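Local coordinates for Asp/Glu-specific dipeptidyl-peptidase (PDB 5JXF), which removes dipeptides from the N-terminus of oligopeptides as a serine peptidase of the S46 family, with strict specificity for Asp or Glu at P1, at residues 398-412 against 538-550. Residues are numbered along the deposited sequence; the frame is centred on the assembly and turned at random.
Sequences ITPYAVSRDYFNEVV and LADNYSKNIAPRY
Aromatic rings and aliphatic chain segments pack helix 398-412 against two consecutive helices broken at Ile546 (538-550), in the helical part of this S46 peptidase, away from the dipeptide site. The axes of 398-412 and 538-545 run roughly antiparallel at 150°, 11.1 Å apart at closest approach. Aromatic side chains lie between these helices: the rings of Phe408 and Tyr542 form an offset stack with centroids 4.3 Å apart and planes nearly parallel. Val412 CB covers the other face of Phe408, and Ala547 CB that of Tyr542, while Tyr423 of helix 417-435 meets Phe408 edge-to-face.

Where the second helix breaks, the backbones close in, and CA of Ile546 comes within 5.7 Å of CA of Tyr401. There Ile546 sends CD1 to Ser404 and CG2 alongside Tyr401. Arg405, its CG anti to the backbone N (chi1 -172°) and its chain extended to NE, lays CD squarely over the Tyr550 ring, 3.5 Å from the centroid. The guanidinium continues nearly parallel to that ring, planes 3° apart. Ile398 CD1 approaches Tyr550 CD1 obliquely, at 3.6 Å. At the outer end Arg549 CG lies over one face of Tyr401 in a CH-pi contact, 3.7 Å from the ring centroid, while its guanidinium turns to Glu552 in a salt bridge. This is antiparallel packing of helix 386-415 on helix 530-545, extended across the break onto helix 547-571, in a largely helical, strand-free region.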
loop_
_atom_site.group_PDB
_atom_site.type_symbol
_atom_site.label_atom_id
_atom_site.label_comp_id
_atom_site.label_asym_id
_atom_site.label_seq_id
_atom_site.Cartn_x
_atom_site.Cartn_y
_atom_site.Cartn_z
ATOM N N ILE A 398 -6.029 -21.706 -31.730
ATOM C CA ILE A 398 -6.931 -22.088 -30.644
ATOM C C ILE A 398 -7.502 -20.875 -29.900
ATOM O O ILE A 398 -8.575 -20.960 -29.303
ATOM C CB ILE A 398 -6.214 -23.009 -29.626
ATOM C CG1 ILE A 398 -7.236 -23.809 -28.808
ATOM C CG2 ILE A 398 -5.272 -22.186 -28.726
ATOM C CD1 ILE A 398 -6.624 -24.886 -27.926
ATOM N N THR A 399 -6.783 -19.754 -29.966
ATOM C CA THR A 399 -7.084 -18.526 -29.219
ATOM C C THR A 399 -8.577 -18.175 -29.013
ATOM O O THR A 399 -8.999 -17.973 -27.879
ATOM C CB THR A 399 -6.388 -17.315 -29.895
ATOM O OG1 THR A 399 -4.987 -17.336 -29.601
ATOM C CG2 THR A 399 -6.980 -16.001 -29.403
ATOM N N PRO A 400 -9.383 -18.107 -30.096
ATOM C CA PRO A 400 -10.765 -17.656 -29.888
ATOM C C PRO A 400 -11.651 -18.715 -29.236
ATOM O O PRO A 400 -12.651 -18.378 -28.606
ATOM C CB PRO A 400 -11.261 -17.362 -31.309
ATOM C CG PRO A 400 -10.063 -17.509 -32.204
ATOM C CD PRO A 400 -9.140 -18.426 -31.512
ATOM N N TYR A 401 -11.302 -19.983 -29.416
ATOM C CA TYR A 401 -12.028 -21.063 -28.765
ATOM C C TYR A 401 -11.722 -21.064 -27.278
ATOM O O TYR A 401 -12.635 -21.117 -26.457
ATOM C CB TYR A 401 -11.673 -22.407 -29.395
ATOM C CG TYR A 401 -11.913 -22.423 -30.878
ATOM C CD1 TYR A 401 -13.167 -22.720 -31.394
ATOM C CD2 TYR A 401 -10.897 -22.099 -31.764
ATOM C CE1 TYR A 401 -13.394 -22.719 -32.752
ATOM C CE2 TYR A 401 -11.115 -22.091 -33.125
ATOM C CZ TYR A 401 -12.364 -22.401 -33.614
ATOM O OH TYR A 401 -12.582 -22.394 -34.973
ATOM N N ALA A 402 -10.436 -20.987 -26.942
ATOM C CA ALA A 402 -9.989 -20.988 -25.550
ATOM C C ALA A 402 -10.655 -19.871 -24.756
ATOM O O ALA A 402 -11.142 -20.080 -23.646
ATOM C CB ALA A 402 -8.477 -20.853 -25.485
ATOM N N VAL A 403 -10.679 -18.682 -25.344
ATOM C CA VAL A 403 -11.362 -17.553 -24.744
ATOM C C VAL A 403 -12.853 -17.834 -24.559
ATOM O O VAL A 403 -13.378 -17.714 -23.455
ATOM C CB VAL A 403 -11.178 -16.286 -25.603
ATOM C CG1 VAL A 403 -12.236 -15.250 -25.266
ATOM C CG2 VAL A 403 -9.779 -15.729 -25.411
ATOM N N SER A 404 -13.523 -18.216 -25.643
ATOM C CA SER A 404 -14.956 -18.492 -25.620
ATOM C C SER A 404 -15.256 -19.629 -24.628
ATOM O O SER A 404 -16.290 -19.644 -23.954
ATOM C CB SER A 404 -15.445 -18.845 -27.032
ATOM O OG SER A 404 -16.859 -18.861 -27.121
ATOM N N ARG A 405 -14.329 -20.574 -24.531
ATOM C CA ARG A 405 -14.438 -21.635 -23.549
ATOM C C ARG A 405 -14.397 -21.066 -22.130
ATOM O O ARG A 405 -15.205 -21.440 -21.276
ATOM C CB ARG A 405 -13.314 -22.645 -23.742
ATOM C CG ARG A 405 -13.454 -23.878 -22.910
ATOM C CD ARG A 405 -12.293 -24.802 -23.172
ATOM N NE ARG A 405 -12.238 -25.896 -22.207
ATOM C CZ ARG A 405 -11.566 -25.857 -21.065
ATOM N NH1 ARG A 405 -10.882 -24.768 -20.730
ATOM N NH2 ARG A 405 -11.579 -26.914 -20.259
ATOM N N ASP A 406 -13.450 -20.167 -21.886
ATOM C CA ASP A 406 -13.305 -19.556 -20.566
ATOM C C ASP A 406 -14.587 -18.862 -20.147
ATOM O O ASP A 406 -15.038 -18.995 -19.010
ATOM C CB ASP A 406 -12.146 -18.565 -20.553
ATOM C CG ASP A 406 -10.799 -19.248 -20.456
ATOM O OD1 ASP A 406 -10.748 -20.421 -20.021
ATOM O OD2 ASP A 406 -9.789 -18.600 -20.806
ATOM N N TYR A 407 -15.174 -18.131 -21.087
ATOM C CA TYR A 407 -16.443 -17.467 -20.842
ATOM C C TYR A 407 -17.540 -18.486 -20.534
ATOM O O TYR A 407 -18.387 -18.238 -19.682
ATOM C CB TYR A 407 -16.838 -16.582 -22.037
ATOM C CG TYR A 407 -16.177 -15.217 -22.043
ATOM C CD1 TYR A 407 -16.650 -14.193 -21.225
ATOM C CD2 TYR A 407 -15.089 -14.946 -22.864
ATOM C CE1 TYR A 407 -16.052 -12.950 -21.204
ATOM C CE2 TYR A 407 -14.485 -13.688 -22.856
ATOM C CZ TYR A 407 -14.977 -12.699 -22.021
ATOM O OH TYR A 407 -14.390 -11.458 -21.995
ATOM N N PHE A 408 -17.527 -19.639 -21.200
ATOM C CA PHE A 408 -18.555 -20.647 -20.918
ATOM C C PHE A 408 -18.378 -21.304 -19.542
ATOM O O PHE A 408 -19.320 -21.349 -18.749
ATOM C CB PHE A 408 -18.587 -21.727 -21.999
ATOM C CG PHE A 408 -19.607 -22.794 -21.736
ATOM C CD1 PHE A 408 -20.933 -22.599 -22.079
ATOM C CD2 PHE A 408 -19.243 -23.990 -21.122
ATOM C CE1 PHE A 408 -21.882 -23.582 -21.827
ATOM C CE2 PHE A 408 -20.183 -24.970 -20.865
ATOM C CZ PHE A 408 -21.505 -24.762 -21.217
ATOM N N ASN A 409 -17.189 -21.833 -19.262
ATOM C CA ASN A 409 -16.902 -22.382 -17.936
ATOM C C ASN A 409 -17.152 -21.392 -16.787
ATOM O O ASN A 409 -17.681 -21.774 -15.738
ATOM C CB ASN A 409 -15.449 -22.854 -17.836
ATOM C CG ASN A 409 -15.120 -23.948 -18.805
ATOM O OD1 ASN A 409 -15.976 -24.752 -19.176
ATOM N ND2 ASN A 409 -13.858 -24.002 -19.215
ATOM N N GLU A 410 -16.753 -20.133 -16.970
ATOM C CA GLU A 410 -16.816 -19.186 -15.857
ATOM C C GLU A 410 -18.247 -18.745 -15.608
ATOM O O GLU A 410 -18.645 -18.533 -14.467
ATOM C CB GLU A 410 -15.916 -17.968 -16.106
ATOM C CG GLU A 410 -14.431 -18.232 -15.850
ATOM C CD GLU A 410 -14.077 -18.377 -14.366
ATOM O OE1 GLU A 410 -14.647 -17.648 -13.522
ATOM O OE2 GLU A 410 -13.221 -19.225 -14.038
ATOM N N VAL A 411 -19.029 -18.641 -16.672
ATOM C CA VAL A 411 -20.346 -18.035 -16.552
ATOM C C VAL A 411 -21.435 -19.075 -16.324
ATOM O O VAL A 411 -22.334 -18.878 -15.505
ATOM C CB VAL A 411 -20.676 -17.187 -17.791
ATOM C CG1 VAL A 411 -22.145 -16.798 -17.804
ATOM C CG2 VAL A 411 -19.784 -15.944 -17.825
ATOM N N VAL A 412 -21.342 -20.196 -17.025
ATOM C CA VAL A 412 -22.369 -21.224 -16.923
ATOM C C VAL A 412 -22.022 -22.291 -15.877
ATOM O O VAL A 412 -22.881 -22.700 -15.093
ATOM C CB VAL A 412 -22.606 -21.887 -18.289
ATOM C CG1 VAL A 412 -23.620 -23.012 -18.171
ATOM C CG2 VAL A 412 -23.066 -20.846 -19.292
ATOM N N LEU A 538 -26.933 -22.431 -24.574
ATOM C CA LEU A 538 -25.533 -22.088 -24.375
ATOM C C LEU A 538 -24.662 -23.340 -24.422
ATOM O O LEU A 538 -23.533 -23.311 -24.921
ATOM C CB LEU A 538 -25.343 -21.364 -23.039
ATOM C CG LEU A 538 -26.362 -20.287 -22.658
ATOM C CD1 LEU A 538 -26.158 -19.873 -21.212
ATOM C CD2 LEU A 538 -26.275 -19.081 -23.579
ATOM N N ALA A 539 -25.198 -24.440 -23.900
ATOM C CA ALA A 539 -24.438 -25.682 -23.768
ATOM C C ALA A 539 -24.179 -26.376 -25.110
ATOM O O ALA A 539 -23.027 -26.626 -25.469
ATOM C CB ALA A 539 -25.153 -26.636 -22.810
ATOM N N ASP A 540 -25.230 -26.696 -25.857
ATOM C CA ASP A 540 -24.995 -27.403 -27.111
ATOM C C ASP A 540 -24.346 -26.468 -28.134
ATOM O O ASP A 540 -23.703 -26.932 -29.073
ATOM C CB ASP A 540 -26.282 -28.045 -27.657
ATOM C CG ASP A 540 -27.470 -27.116 -27.631
ATOM O OD1 ASP A 540 -27.330 -25.946 -28.043
ATOM O OD2 ASP A 540 -28.552 -27.564 -27.198
ATOM N N ASN A 541 -24.475 -25.158 -27.931
ATOM C CA ASN A 541 -23.703 -24.207 -28.723
ATOM C C ASN A 541 -22.214 -24.366 -28.443
ATOM O O ASN A 541 -21.390 -24.324 -29.357
ATOM C CB ASN A 541 -24.132 -22.769 -28.441
ATOM C CG ASN A 541 -23.235 -21.751 -29.118
ATOM O OD1 ASN A 541 -23.439 -21.401 -30.279
ATOM N ND2 ASN A 541 -22.232 -21.272 -28.392
ATOM N N TYR A 542 -21.876 -24.540 -27.168
ATOM C CA TYR A 542 -20.495 -24.782 -26.775
ATOM C C TYR A 542 -20.031 -26.166 -27.239
ATOM O O TYR A 542 -19.018 -26.294 -27.934
ATOM C CB TYR A 542 -20.329 -24.643 -25.253
ATOM C CG TYR A 542 -18.995 -25.147 -24.733
ATOM C CD1 TYR A 542 -17.817 -24.453 -24.999
ATOM C CD2 TYR A 542 -18.914 -26.312 -23.969
ATOM C CE1 TYR A 542 -16.592 -24.912 -24.533
ATOM C CE2 TYR A 542 -17.695 -26.775 -23.491
ATOM C CZ TYR A 542 -16.538 -26.070 -23.777
ATOM O OH TYR A 542 -15.326 -26.525 -23.307
ATOM N N SER A 543 -20.790 -27.193 -26.868
ATOM C CA SER A 543 -20.360 -28.574 -27.087
ATOM C C SER A 543 -20.285 -28.940 -28.564
ATOM O O SER A 543 -19.641 -29.920 -28.932
ATOM C CB SER A 543 -21.296 -29.550 -26.377
ATOM O OG SER A 543 -22.598 -29.475 -26.922
ATOM N N LYS A 544 -20.939 -28.160 -29.415
ATOM C CA LYS A 544 -20.917 -28.474 -30.832
ATOM C C LYS A 544 -20.092 -27.487 -31.651
ATOM O O LYS A 544 -19.495 -27.871 -32.652
ATOM C CB LYS A 544 -22.346 -28.555 -31.374
ATOM C CG LYS A 544 -23.219 -29.572 -30.638
ATOM N N ASN A 545 -20.032 -26.231 -31.226
ATOM C CA ASN A 545 -19.415 -25.202 -32.062
ATOM C C ASN A 545 -18.127 -24.591 -31.518
ATOM O O ASN A 545 -17.558 -23.689 -32.132
ATOM C CB ASN A 545 -20.425 -24.085 -32.324
ATOM C CG ASN A 545 -21.735 -24.610 -32.866
ATOM O OD1 ASN A 545 -21.777 -25.670 -33.495
ATOM N ND2 ASN A 545 -22.815 -23.870 -32.628
ATOM N N ILE A 546 -17.672 -25.066 -30.363
ATOM C CA ILE A 546 -16.427 -24.574 -29.775
ATOM C C ILE A 546 -15.581 -25.738 -29.276
ATOM O O ILE A 546 -14.410 -25.882 -29.641
ATOM C CB ILE A 546 -16.689 -23.605 -28.601
ATOM C CG1 ILE A 546 -17.774 -22.593 -28.974
ATOM C CG2 ILE A 546 -15.404 -22.907 -28.190
ATOM C CD1 ILE A 546 -18.128 -21.638 -27.877
ATOM N N ALA A 547 -16.203 -26.571 -28.448
ATOM C CA ALA A 547 -15.542 -27.719 -27.823
ATOM C C ALA A 547 -14.863 -28.701 -28.792
ATOM O O ALA A 547 -13.739 -29.121 -28.522
ATOM C CB ALA A 547 -16.540 -28.473 -26.945
ATOM N N PRO A 548 -15.535 -29.087 -29.904
ATOM C CA PRO A 548 -14.837 -30.018 -30.800
ATOM C C PRO A 548 -13.482 -29.485 -31.261
ATOM O O PRO A 548 -12.466 -30.164 -31.103
ATOM C CB PRO A 548 -15.800 -30.154 -31.991
ATOM C CG PRO A 548 -17.136 -29.835 -31.437
ATOM C CD PRO A 548 -16.892 -28.775 -30.398
ATOM N N ARG A 549 -13.467 -28.268 -31.796
ATOM C CA ARG A 549 -12.240 -27.703 -32.335
ATOM C C ARG A 549 -11.181 -27.490 -31.245
ATOM O O ARG A 549 -10.032 -27.909 -31.411
ATOM C CB ARG A 549 -12.539 -26.394 -33.059
ATOM C CG ARG A 549 -11.308 -25.746 -33.646
ATOM C CD ARG A 549 -10.987 -26.328 -35.029
ATOM N NE ARG A 549 -10.170 -25.408 -35.815
ATOM C CZ ARG A 549 -8.983 -25.715 -36.325
ATOM N NH1 ARG A 549 -8.473 -26.921 -36.129
ATOM N NH2 ARG A 549 -8.305 -24.813 -37.020
ATOM N N TYR A 550 -11.569 -26.857 -30.135
ATOM C CA TYR A 550 -10.656 -26.644 -29.006
ATOM C C TYR A 550 -9.955 -27.931 -28.550
ATOM O O TYR A 550 -8.746 -27.938 -28.320
ATOM C CB TYR A 550 -11.401 -26.034 -27.816
ATOM C CG TYR A 550 -10.543 -25.873 -26.565
ATOM C CD1 TYR A 550 -9.807 -24.720 -26.353
ATOM C CD2 TYR A 550 -10.465 -26.887 -25.599
ATOM C CE1 TYR A 550 -9.025 -24.563 -25.215
ATOM C CE2 TYR A 550 -9.674 -26.746 -24.471
ATOM C CZ TYR A 550 -8.962 -25.577 -24.281
ATOM O OH TYR A 550 -8.179 -25.414 -23.159
#